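Local atomic coordinates of beta-fructofuranosidase (Bifidobacterium adolescentis, PDB entry 6NOB), a protein that probably hydrolyses the glycosidic bonds of terminal beta-fructofuranosides such as sucrose, as expected of a family 32 glycoside hydrolase. Residues M129-G134 and Y435-S440; Q139-L144 and V164-V169; H143-L148 and M158-A163; F267-V272 and T373-D378. One frame throughout, in Å; residues are numbered along the deposited sequence.

All four contacts lie in the part of the chain that folds, as in GH32 enzymes generally, into a five-bladed beta-propeller. Contact 1 joins strand 127-138 to strand 435-442, the inner strands of the first and last blades, and the loop it closes encloses the other three along the chain. Contacts 2 and 3 follow each other down one hairpin, strands 141-149 and 159-165, with centres about 14 Å apart. Contact 4 brings together inner strands of two further blades, its centre about 11 Å from that of contact 1. Asp131 touches Cys376, and Ser440 bonds Lys271 and Asp378, bringing distant parts of the sequence together around the probable sugar pocket, whereas the centres of contacts 2 and 4 are about 23 Å apart.

Contact 1 of 4, residues M129-G134 and Y435-S440; sequences MNDPNG and YYATQS
Near Asp131 and Ala437, whose CA atoms are 5.4 Å apart, strand 129-134 and strand 435-440 run almost parallel, with 11° between their directions and 6.4 Å between their axes. This is wider than the spacing of paired strands, and a water fills part of the interval, donating to Pro132 O and Ala437 O at 2.9 Å each. Ala437 points its methyl at the Asp131 carboxylate, CB lying 3.4 Å from OD1; a side chain this small lets the acid pass close by. Asp131 is fixed by polar neighbours: Asn130 ND2 donates to OD1 from above the carboxylate plane, at 3.0 Å and an N-H...O angle of 161°, while OD2 is bonded to Ser196. Pro132 turns CD and CG to Ala437 O, CD at 3.2 Å; lacking an N-H, proline cannot donate to this carbonyl, which takes a hydrogen from the water instead. Farther along, Gln439 reaches across with CG anti to its own backbone N (chi1 -172°) and the chain extended, which brings OE1 3.2 Å from Gly134 N. Its amide is used at both ends, OE1 accepting from Leu135 N and NE2 donating to Gly197 O. The NDPNG sequence here is the GH32 signature whose aspartate is the nucleophile in relatives; the chemistry is consistent with Asp131 having that role, its carboxylate held in a set orientation by Asn130 and Ser196.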
# COMPACT_ATOMS: atom_id res chain seq x y z
N MET A 129 -1.08 -7.27 -5.69
CA MET A 129 -0.55 -5.93 -5.45
C MET A 129 -0.27 -5.76 -3.96
O MET A 129 -1.07 -6.20 -3.13
CB MET A 129 -1.54 -4.86 -5.92
CG MET A 129 -1.21 -3.45 -5.44
SD MET A 129 -2.46 -2.22 -5.87
CE MET A 129 -3.72 -2.57 -4.66
N ASN A 130 0.85 -5.11 -3.62
CA ASN A 130 1.02 -4.65 -2.24
C ASN A 130 1.36 -3.16 -2.16
O ASN A 130 0.51 -2.32 -2.46
CB ASN A 130 2.03 -5.51 -1.47
CG ASN A 130 3.29 -5.85 -2.25
OD1 ASN A 130 3.23 -6.53 -3.27
ND2 ASN A 130 4.44 -5.44 -1.73
N ASP A 131 2.59 -2.82 -1.76
CA ASP A 131 2.90 -1.49 -1.24
C ASP A 131 2.56 -0.40 -2.26
O ASP A 131 2.82 -0.56 -3.46
CB ASP A 131 4.39 -1.37 -0.90
CG ASP A 131 4.86 -2.41 0.08
OD1 ASP A 131 4.11 -3.38 0.37
OD2 ASP A 131 6.00 -2.26 0.56
N PRO A 132 2.03 0.75 -1.81
CA PRO A 132 1.98 1.93 -2.69
C PRO A 132 3.36 2.56 -2.81
O PRO A 132 4.12 2.63 -1.84
CB PRO A 132 1.01 2.86 -1.96
CG PRO A 132 1.16 2.50 -0.52
CD PRO A 132 1.43 1.01 -0.49
N ASN A 133 3.69 3.01 -4.02
CA ASN A 133 5.00 3.57 -4.31
C ASN A 133 4.88 4.89 -5.06
O ASN A 133 3.86 5.18 -5.69
CB ASN A 133 5.86 2.60 -5.15
CG ASN A 133 6.02 1.24 -4.50
OD1 ASN A 133 6.10 0.22 -5.20
ND2 ASN A 133 6.07 1.21 -3.18
N GLY A 134 5.94 5.68 -4.97
CA GLY A 134 6.09 6.84 -5.84
C GLY A 134 4.97 7.85 -5.74
O GLY A 134 4.58 8.45 -6.76
N TYR A 435 -3.40 -2.90 7.91
CA TYR A 435 -3.07 -1.60 7.35
C TYR A 435 -1.56 -1.47 7.37
O TYR A 435 -0.96 -1.29 8.44
CB TYR A 435 -3.76 -0.49 8.14
CG TYR A 435 -3.45 0.91 7.66
CD1 TYR A 435 -4.13 1.46 6.57
CD2 TYR A 435 -2.51 1.70 8.30
CE1 TYR A 435 -3.87 2.75 6.14
CE2 TYR A 435 -2.25 2.99 7.88
CZ TYR A 435 -2.93 3.51 6.79
OH TYR A 435 -2.66 4.79 6.36
N TYR A 436 -0.93 -1.57 6.20
CA TYR A 436 0.50 -1.81 6.13
C TYR A 436 1.12 -0.98 5.01
O TYR A 436 0.43 -0.46 4.13
CB TYR A 436 0.79 -3.31 5.89
CG TYR A 436 2.19 -3.74 6.26
CD1 TYR A 436 2.59 -3.80 7.58
CD2 TYR A 436 3.10 -4.09 5.27
CE1 TYR A 436 3.87 -4.20 7.92
CE2 TYR A 436 4.38 -4.49 5.60
CZ TYR A 436 4.76 -4.54 6.93
OH TYR A 436 6.03 -4.93 7.26
N ALA A 437 2.45 -0.86 5.07
CA ALA A 437 3.25 -0.29 3.99
C ALA A 437 2.82 1.13 3.66
O ALA A 437 2.59 1.48 2.50
CB ALA A 437 3.19 -1.19 2.75
N THR A 438 2.74 1.97 4.69
CA THR A 438 2.33 3.35 4.50
C THR A 438 3.41 4.14 3.77
O THR A 438 4.60 3.99 4.04
CB THR A 438 2.04 4.02 5.84
OG1 THR A 438 3.18 3.89 6.69
CG2 THR A 438 0.83 3.38 6.50
N GLN A 439 2.98 4.99 2.84
CA GLN A 439 3.84 6.02 2.27
C GLN A 439 3.03 7.30 2.15
O GLN A 439 1.83 7.26 1.87
CB GLN A 439 4.41 5.62 0.91
CG GLN A 439 5.46 6.60 0.40
CD GLN A 439 6.10 6.16 -0.90
OE1 GLN A 439 5.90 6.77 -1.95
NE2 GLN A 439 6.90 5.09 -0.83
N SER A 440 3.68 8.43 2.37
CA SER A 440 3.01 9.72 2.37
C SER A 440 3.64 10.65 1.34
O SER A 440 4.73 10.39 0.82
CB SER A 440 3.06 10.36 3.77
OG SER A 440 4.17 11.23 3.88
O HOH W 1 4.94 1.86 0.88

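Contact 2 of 4, residues Q139-L144 and V164-V169; sequences QGRYHL and VSRDLV
Val164 meets Arg141 and His143 where the hairpin of strands 141-149 and 159-165, part of one propeller blade, comes to its open end. Its CG2, anti to the backbone N (chi1 78° for CG1), lies over the centre of the His143 ring, 3.8 Å from the centroid, and also touches Arg141 CB. Branched valine thus fills the space between two neighbours. Ser165 pairs with Tyr142 through two backbone bonds, Tyr142 N to Ser165 O at 2.7 Å and Ser165 N to Tyr142 O at 2.9 Å; its OG accepts from Asp167 N in an ST turn that bends the chain out of the strand. Arg166 extends back until NH2 lies over one face of the Arg141 guanidinium, with Asp87 offering a carboxylate that forms a salt bridge with Arg141 and a weak, long ion pair with Arg166. Asp167 continues the turn, OD1 accepting from Val169 N as an Asx turn. This brings Leu168 under the Tyr142 ring, the two side chains crossing at about a right angle. With Tyr142 cut back to alanine, the branches of Leu168 would probably be left facing a gap where the ring had been. Leu168 CG sits 3.6 Å from the Tyr142 ring centroid, only 8° off its normal.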
# COMPACT_ATOMS: atom_id res chain seq x y z
N GLN A 139 2.25 17.59 -12.36
CA GLN A 139 1.60 18.25 -13.49
C GLN A 139 0.08 18.12 -13.41
O GLN A 139 -0.59 17.73 -14.37
CB GLN A 139 2.14 17.72 -14.82
CG GLN A 139 3.53 18.24 -15.16
CD GLN A 139 4.17 17.51 -16.34
OE1 GLN A 139 3.55 16.65 -16.96
NE2 GLN A 139 5.41 17.87 -16.65
N GLY A 140 -0.46 18.42 -12.23
CA GLY A 140 -1.89 18.45 -12.02
C GLY A 140 -2.54 17.13 -11.66
O GLY A 140 -3.74 17.11 -11.35
N ARG A 141 -1.79 16.03 -11.67
CA ARG A 141 -2.36 14.72 -11.40
C ARG A 141 -1.69 14.07 -10.20
O ARG A 141 -0.50 14.30 -9.93
CB ARG A 141 -2.22 13.79 -12.62
CG ARG A 141 -2.88 14.31 -13.88
CD ARG A 141 -2.54 13.41 -15.06
NE ARG A 141 -2.50 14.15 -16.32
CZ ARG A 141 -3.48 14.14 -17.22
NH1 ARG A 141 -3.35 14.84 -18.34
NH2 ARG A 141 -4.58 13.43 -17.00
N TYR A 142 -2.46 13.27 -9.47
CA TYR A 142 -1.92 12.42 -8.41
C TYR A 142 -1.49 11.09 -9.01
O TYR A 142 -2.25 10.47 -9.76
CB TYR A 142 -2.96 12.19 -7.31
CG TYR A 142 -3.48 13.46 -6.68
CD1 TYR A 142 -2.76 14.11 -5.69
CD2 TYR A 142 -4.70 14.00 -7.06
CE1 TYR A 142 -3.24 15.27 -5.10
CE2 TYR A 142 -5.19 15.16 -6.48
CZ TYR A 142 -4.45 15.78 -5.50
OH TYR A 142 -4.92 16.93 -4.92
N HIS A 143 -0.27 10.66 -8.69
CA HIS A 143 0.31 9.46 -9.26
C HIS A 143 0.43 8.39 -8.18
O HIS A 143 1.00 8.65 -7.11
CB HIS A 143 1.67 9.74 -9.88
CG HIS A 143 1.59 10.36 -11.25
ND1 HIS A 143 1.78 9.63 -12.40
CD2 HIS A 143 1.32 11.62 -11.64
CE1 HIS A 143 1.64 10.43 -13.45
NE2 HIS A 143 1.36 11.64 -13.01
N LEU A 144 -0.09 7.21 -8.47
CA LEU A 144 -0.03 6.06 -7.57
C LEU A 144 0.70 4.93 -8.28
O LEU A 144 0.17 4.36 -9.25
CB LEU A 144 -1.43 5.64 -7.14
CG LEU A 144 -1.57 4.30 -6.41
CD1 LEU A 144 -0.77 4.30 -5.12
CD2 LEU A 144 -3.03 4.01 -6.14
N VAL A 164 -3.18 6.84 -12.26
CA VAL A 164 -3.18 8.29 -12.16
C VAL A 164 -4.60 8.77 -11.86
O VAL A 164 -5.58 8.10 -12.18
CB VAL A 164 -2.64 8.93 -13.46
CG1 VAL A 164 -3.69 8.91 -14.57
CG2 VAL A 164 -2.13 10.33 -13.20
N SER A 165 -4.70 9.93 -11.21
CA SER A 165 -6.00 10.41 -10.75
C SER A 165 -5.98 11.92 -10.64
O SER A 165 -4.94 12.53 -10.38
CB SER A 165 -6.38 9.79 -9.40
OG SER A 165 -7.40 10.52 -8.75
N ARG A 166 -7.16 12.52 -10.81
CA ARG A 166 -7.35 13.95 -10.62
C ARG A 166 -8.01 14.29 -9.29
O ARG A 166 -8.11 15.48 -8.96
CB ARG A 166 -8.19 14.53 -11.77
CG ARG A 166 -7.56 14.41 -13.15
CD ARG A 166 -8.34 15.21 -14.18
NE ARG A 166 -7.63 15.37 -15.44
CZ ARG A 166 -6.59 16.18 -15.63
NH1 ARG A 166 -6.15 16.94 -14.63
NH2 ARG A 166 -6.01 16.26 -16.81
N ASP A 167 -8.48 13.29 -8.53
CA ASP A 167 -9.20 13.59 -7.29
C ASP A 167 -8.84 12.65 -6.14
O ASP A 167 -9.50 12.70 -5.10
CB ASP A 167 -10.71 13.55 -7.54
CG ASP A 167 -11.21 12.19 -8.00
OD1 ASP A 167 -10.41 11.23 -8.06
OD2 ASP A 167 -12.41 12.08 -8.32
N LEU A 168 -7.83 11.79 -6.30
CA LEU A 168 -7.39 10.82 -5.30
C LEU A 168 -8.45 9.77 -5.00
O LEU A 168 -8.26 8.93 -4.10
CB LEU A 168 -7.00 11.53 -3.99
CG LEU A 168 -5.70 12.33 -3.99
CD1 LEU A 168 -5.70 13.32 -2.83
CD2 LEU A 168 -4.50 11.40 -3.91
N VAL A 169 -9.56 9.78 -5.74
CA VAL A 169 -10.66 8.84 -5.54
C VAL A 169 -10.85 7.94 -6.75
O VAL A 169 -10.91 6.71 -6.62
CB VAL A 169 -11.97 9.59 -5.20
CG1 VAL A 169 -13.14 8.63 -5.18
CG2 VAL A 169 -11.84 10.32 -3.87

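Contact 3 of 4, residues H143-L148 and M158-A163; sequences HLFFQL and MHWGHA
Leu148, Phe145 and His162 lose the most surface where two antiparallel strands of the hairpin, 143-148 and 159-163, lie side by side as the middle of a propeller blade. Backbone bonds join the hydrogen-bonded pairs Leu144-Ala163, Phe146-Gly161 and Leu148-His159. Phe145 and His162 form a non-hydrogen-bonded pair whose side chains lie alongside each other and stack with an offset, ring centroids 3.9 Å apart and planes at 13°. Phe145 CE2 rests over the centre of the imidazole, and Trp160 CE3 packs on Phe145 CB at 3.6 Å. The imidazole is also held at its rim: His143 ND1 and His162 NE2 share a hydrogen bond of 2.9 Å, nearly straight at 166°. A histidine suits this place because its flat ring can stack while a ring nitrogen takes part in a hydrogen bond at its edge. On the reverse face, Leu148 (CG anti to the backbone N, chi1 162°) lays CD2 4.0 Å from Gly161 CA. Glycine is called for there, since the Phe146 ring lies over that CA and a CB would collide with Phe146 CE2. Toward the turn of the hairpin, Gln147 NE2 and Trp160 NE1 approach as two donors, but each finds a carbonyl, of Ala194 and Phe195 respectively. Leu148 O takes two donors from His159: its backbone N at 2.8 Å and, weakly, its ring ND1 at 3.3 Å.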
# COMPACT_ATOMS: atom_id res chain seq x y z
N HIS A 143 -0.27 10.66 -8.69
CA HIS A 143 0.31 9.46 -9.26
C HIS A 143 0.43 8.39 -8.18
O HIS A 143 1.00 8.65 -7.11
CB HIS A 143 1.67 9.74 -9.88
CG HIS A 143 1.59 10.36 -11.25
ND1 HIS A 143 1.78 9.63 -12.40
CD2 HIS A 143 1.32 11.62 -11.64
CE1 HIS A 143 1.64 10.43 -13.45
NE2 HIS A 143 1.36 11.64 -13.01
N LEU A 144 -0.09 7.21 -8.47
CA LEU A 144 -0.03 6.06 -7.57
C LEU A 144 0.70 4.93 -8.28
O LEU A 144 0.17 4.36 -9.25
CB LEU A 144 -1.43 5.64 -7.14
CG LEU A 144 -1.57 4.30 -6.41
CD1 LEU A 144 -0.77 4.30 -5.12
CD2 LEU A 144 -3.03 4.01 -6.14
N PHE A 145 1.90 4.61 -7.82
CA PHE A 145 2.59 3.39 -8.22
C PHE A 145 2.37 2.34 -7.14
O PHE A 145 1.99 2.65 -6.01
CB PHE A 145 4.08 3.63 -8.44
CG PHE A 145 4.39 4.70 -9.46
CD1 PHE A 145 4.41 6.04 -9.10
CD2 PHE A 145 4.66 4.36 -10.78
CE1 PHE A 145 4.70 7.02 -10.04
CE2 PHE A 145 4.95 5.33 -11.72
CZ PHE A 145 4.97 6.66 -11.35
N PHE A 146 2.61 1.08 -7.49
CA PHE A 146 2.40 0.03 -6.50
C PHE A 146 3.17 -1.23 -6.86
O PHE A 146 3.35 -1.56 -8.04
CB PHE A 146 0.91 -0.30 -6.35
CG PHE A 146 0.19 -0.59 -7.64
CD1 PHE A 146 -0.43 0.43 -8.35
CD2 PHE A 146 0.11 -1.88 -8.13
CE1 PHE A 146 -1.10 0.17 -9.53
CE2 PHE A 146 -0.56 -2.16 -9.30
CZ PHE A 146 -1.17 -1.13 -10.01
N GLN A 147 3.63 -1.91 -5.81
CA GLN A 147 4.21 -3.24 -5.95
C GLN A 147 3.21 -4.18 -6.60
O GLN A 147 2.04 -4.23 -6.19
CB GLN A 147 4.62 -3.76 -4.57
CG GLN A 147 5.74 -2.98 -3.92
CD GLN A 147 7.08 -3.24 -4.58
OE1 GLN A 147 7.78 -4.19 -4.25
NE2 GLN A 147 7.45 -2.38 -5.53
N LEU A 148 3.66 -4.95 -7.59
CA LEU A 148 2.75 -5.71 -8.43
C LEU A 148 3.40 -7.02 -8.87
O LEU A 148 4.57 -7.05 -9.24
CB LEU A 148 2.33 -4.90 -9.66
CG LEU A 148 1.74 -5.65 -10.86
CD1 LEU A 148 0.30 -6.06 -10.58
CD2 LEU A 148 1.82 -4.80 -12.12
N MET A 158 8.93 -8.66 -8.22
CA MET A 158 8.17 -7.43 -8.03
C MET A 158 8.28 -6.50 -9.24
O MET A 158 9.38 -6.21 -9.72
CB MET A 158 8.64 -6.71 -6.77
CG MET A 158 7.90 -7.16 -5.52
SD MET A 158 6.16 -6.67 -5.57
CE MET A 158 5.33 -8.21 -5.95
N HIS A 159 7.12 -6.06 -9.72
CA HIS A 159 6.97 -5.01 -10.72
C HIS A 159 6.43 -3.75 -10.04
O HIS A 159 6.06 -3.76 -8.87
CB HIS A 159 6.01 -5.43 -11.84
CG HIS A 159 6.33 -6.73 -12.50
ND1 HIS A 159 6.52 -7.90 -11.79
CD2 HIS A 159 6.47 -7.06 -13.80
CE1 HIS A 159 6.77 -8.89 -12.63
NE2 HIS A 159 6.75 -8.40 -13.86
N TRP A 160 6.36 -2.67 -10.81
CA TRP A 160 5.68 -1.45 -10.40
C TRP A 160 4.45 -1.26 -11.28
O TRP A 160 4.59 -1.05 -12.50
CB TRP A 160 6.60 -0.23 -10.50
CG TRP A 160 7.45 0.01 -9.29
CD1 TRP A 160 8.07 -0.93 -8.52
CD2 TRP A 160 7.77 1.28 -8.71
NE1 TRP A 160 8.76 -0.32 -7.50
CE2 TRP A 160 8.59 1.03 -7.60
CE3 TRP A 160 7.44 2.60 -9.03
CZ2 TRP A 160 9.09 2.06 -6.80
CZ3 TRP A 160 7.93 3.61 -8.24
CH2 TRP A 160 8.75 3.34 -7.13
N GLY A 161 3.27 -1.33 -10.68
CA GLY A 161 2.07 -0.88 -11.35
C GLY A 161 1.96 0.63 -11.28
O GLY A 161 2.69 1.31 -10.57
N HIS A 162 1.01 1.18 -12.04
CA HIS A 162 0.92 2.63 -12.16
C HIS A 162 -0.52 3.05 -12.47
O HIS A 162 -1.15 2.50 -13.37
CB HIS A 162 1.87 3.14 -13.25
CG HIS A 162 2.03 4.63 -13.27
ND1 HIS A 162 2.62 5.30 -14.32
CD2 HIS A 162 1.69 5.58 -12.37
CE1 HIS A 162 2.63 6.60 -14.06
NE2 HIS A 162 2.07 6.79 -12.88
N ALA A 163 -1.01 4.03 -11.71
CA ALA A 163 -2.34 4.60 -11.92
C ALA A 163 -2.28 6.09 -11.63
O ALA A 163 -1.44 6.55 -10.85
CB ALA A 163 -3.40 3.92 -11.04

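Contact 4 of 4, residues F267-V272 and T373-D378; sequences FRDPKV and TYECPD
Asp269 and Cys376 make the tight centre of this contact: Asp269 OD2 accepts from Cys376 N at 2.7 Å, met on the anti side and 22° out of the carboxylate plane. Beside it the Pro377 ring packs against the same residue, its CD 3.5 Å from Asp269 CB, a compact apolar ring whose nitrogen carries no hydrogen. Arg268 forms a salt bridge with Glu375. Its chain, extended from CG to NE, brings the guanidinium side-on, so that NE (3.2 Å) and NH2 (3.0 Å) both grip Glu375 OE2, the guanidinium and carboxylate planes 85° apart. Its NH1 turns to Asp266 and Glu236. These residues belong to the RDP and EC signatures of the GH32 five-bladed propeller, where in relatives the aspartate stabilises the transition state and the glutamate is the acid/base; Asp269 and Glu375 probably act likewise. A leucine in place of Arg268 would remove both donors and would probably leave the Glu375 carboxylate freer to rotate. The other end is looser. Lys271 runs across Asp378 with its CD 3.4 Å from Asp378 OD1, yet NZ stays 4.2 Å from that oxygen. A water joins them, accepting from Lys271 NZ at 2.7 Å and donating to Asp378 OD1, while Ser440 bonds Lys271 NZ through its backbone O and Asp378 OD2 through OG.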
# COMPACT_ATOMS: atom_id res chain seq x y z
N PHE A 267 17.51 -3.68 3.77
CA PHE A 267 17.92 -2.29 3.63
C PHE A 267 17.15 -1.69 2.46
O PHE A 267 17.65 -1.66 1.33
CB PHE A 267 19.44 -2.21 3.42
CG PHE A 267 19.95 -0.85 3.03
CD1 PHE A 267 19.85 0.22 3.90
CD2 PHE A 267 20.57 -0.66 1.80
CE1 PHE A 267 20.34 1.47 3.54
CE2 PHE A 267 21.06 0.58 1.44
CZ PHE A 267 20.94 1.65 2.31
N ARG A 268 15.92 -1.22 2.70
CA ARG A 268 14.99 -1.02 1.60
C ARG A 268 14.02 0.12 1.89
O ARG A 268 14.02 0.73 2.97
CB ARG A 268 14.23 -2.31 1.30
CG ARG A 268 13.40 -2.83 2.47
CD ARG A 268 12.58 -4.03 2.02
NE ARG A 268 12.06 -4.80 3.15
CZ ARG A 268 12.74 -5.75 3.78
NH1 ARG A 268 13.98 -6.04 3.40
NH2 ARG A 268 12.19 -6.41 4.79
N ASP A 269 13.17 0.40 0.90
CA ASP A 269 12.05 1.33 0.94
C ASP A 269 12.52 2.77 1.15
O ASP A 269 12.10 3.41 2.13
CB ASP A 269 11.06 0.92 2.03
CG ASP A 269 10.66 -0.54 1.93
OD1 ASP A 269 10.75 -1.13 0.83
OD2 ASP A 269 10.25 -1.11 2.96
N PRO A 270 13.34 3.32 0.26
CA PRO A 270 13.84 4.69 0.48
C PRO A 270 12.73 5.71 0.34
O PRO A 270 11.89 5.63 -0.56
CB PRO A 270 14.89 4.86 -0.63
CG PRO A 270 14.40 3.97 -1.72
CD PRO A 270 13.79 2.77 -1.03
N LYS A 271 12.72 6.68 1.26
CA LYS A 271 11.75 7.77 1.25
C LYS A 271 12.53 9.08 1.31
O LYS A 271 13.21 9.36 2.30
CB LYS A 271 10.77 7.66 2.41
CG LYS A 271 9.32 7.87 2.02
CD LYS A 271 9.10 9.27 1.48
CE LYS A 271 7.66 9.47 1.04
NZ LYS A 271 7.46 10.84 0.48
N VAL A 272 12.45 9.87 0.24
CA VAL A 272 13.23 11.10 0.10
C VAL A 272 12.31 12.28 0.38
O VAL A 272 11.31 12.48 -0.32
CB VAL A 272 13.87 11.20 -1.29
CG1 VAL A 272 14.69 12.47 -1.42
CG2 VAL A 272 14.75 9.98 -1.55
N THR A 373 13.10 -5.88 11.80
CA THR A 373 13.60 -4.74 11.05
C THR A 373 12.42 -3.85 10.68
O THR A 373 11.26 -4.22 10.88
CB THR A 373 14.36 -5.19 9.79
OG1 THR A 373 15.06 -4.07 9.22
CG2 THR A 373 13.41 -5.78 8.77
N TYR A 374 12.73 -2.67 10.16
CA TYR A 374 11.71 -1.76 9.67
C TYR A 374 11.30 -2.12 8.25
O TYR A 374 12.04 -2.78 7.51
CB TYR A 374 12.22 -0.32 9.70
CG TYR A 374 11.93 0.45 10.97
CD1 TYR A 374 10.64 0.58 11.45
CD2 TYR A 374 12.96 1.06 11.67
CE1 TYR A 374 10.38 1.30 12.61
CE2 TYR A 374 12.71 1.78 12.83
CZ TYR A 374 11.42 1.89 13.29
OH TYR A 374 11.18 2.60 14.45
N GLU A 375 10.11 -1.67 7.87
CA GLU A 375 9.66 -1.69 6.49
C GLU A 375 8.90 -0.40 6.22
O GLU A 375 8.17 0.10 7.08
CB GLU A 375 8.79 -2.91 6.18
CG GLU A 375 9.59 -4.18 5.91
CD GLU A 375 8.77 -5.28 5.26
OE1 GLU A 375 7.64 -5.53 5.73
OE2 GLU A 375 9.26 -5.90 4.29
N CYS A 376 9.08 0.15 5.01
CA CYS A 376 8.38 1.33 4.52
C CYS A 376 8.47 2.51 5.49
O CYS A 376 7.46 2.90 6.08
CB CYS A 376 6.91 0.98 4.24
SG CYS A 376 6.71 -0.35 3.02
N PRO A 377 9.65 3.10 5.66
CA PRO A 377 9.78 4.25 6.55
C PRO A 377 9.34 5.53 5.87
O PRO A 377 9.14 5.59 4.65
CB PRO A 377 11.28 4.27 6.86
CG PRO A 377 11.90 3.77 5.59
CD PRO A 377 10.94 2.74 5.04
N ASP A 378 9.21 6.58 6.68
CA ASP A 378 8.85 7.90 6.18
C ASP A 378 9.24 8.92 7.24
O ASP A 378 9.10 8.66 8.44
CB ASP A 378 7.36 7.99 5.86
CG ASP A 378 7.05 9.05 4.81
OD1 ASP A 378 7.91 9.93 4.58
OD2 ASP A 378 5.95 9.00 4.21
O HOH W 2 7.80 12.17 2.86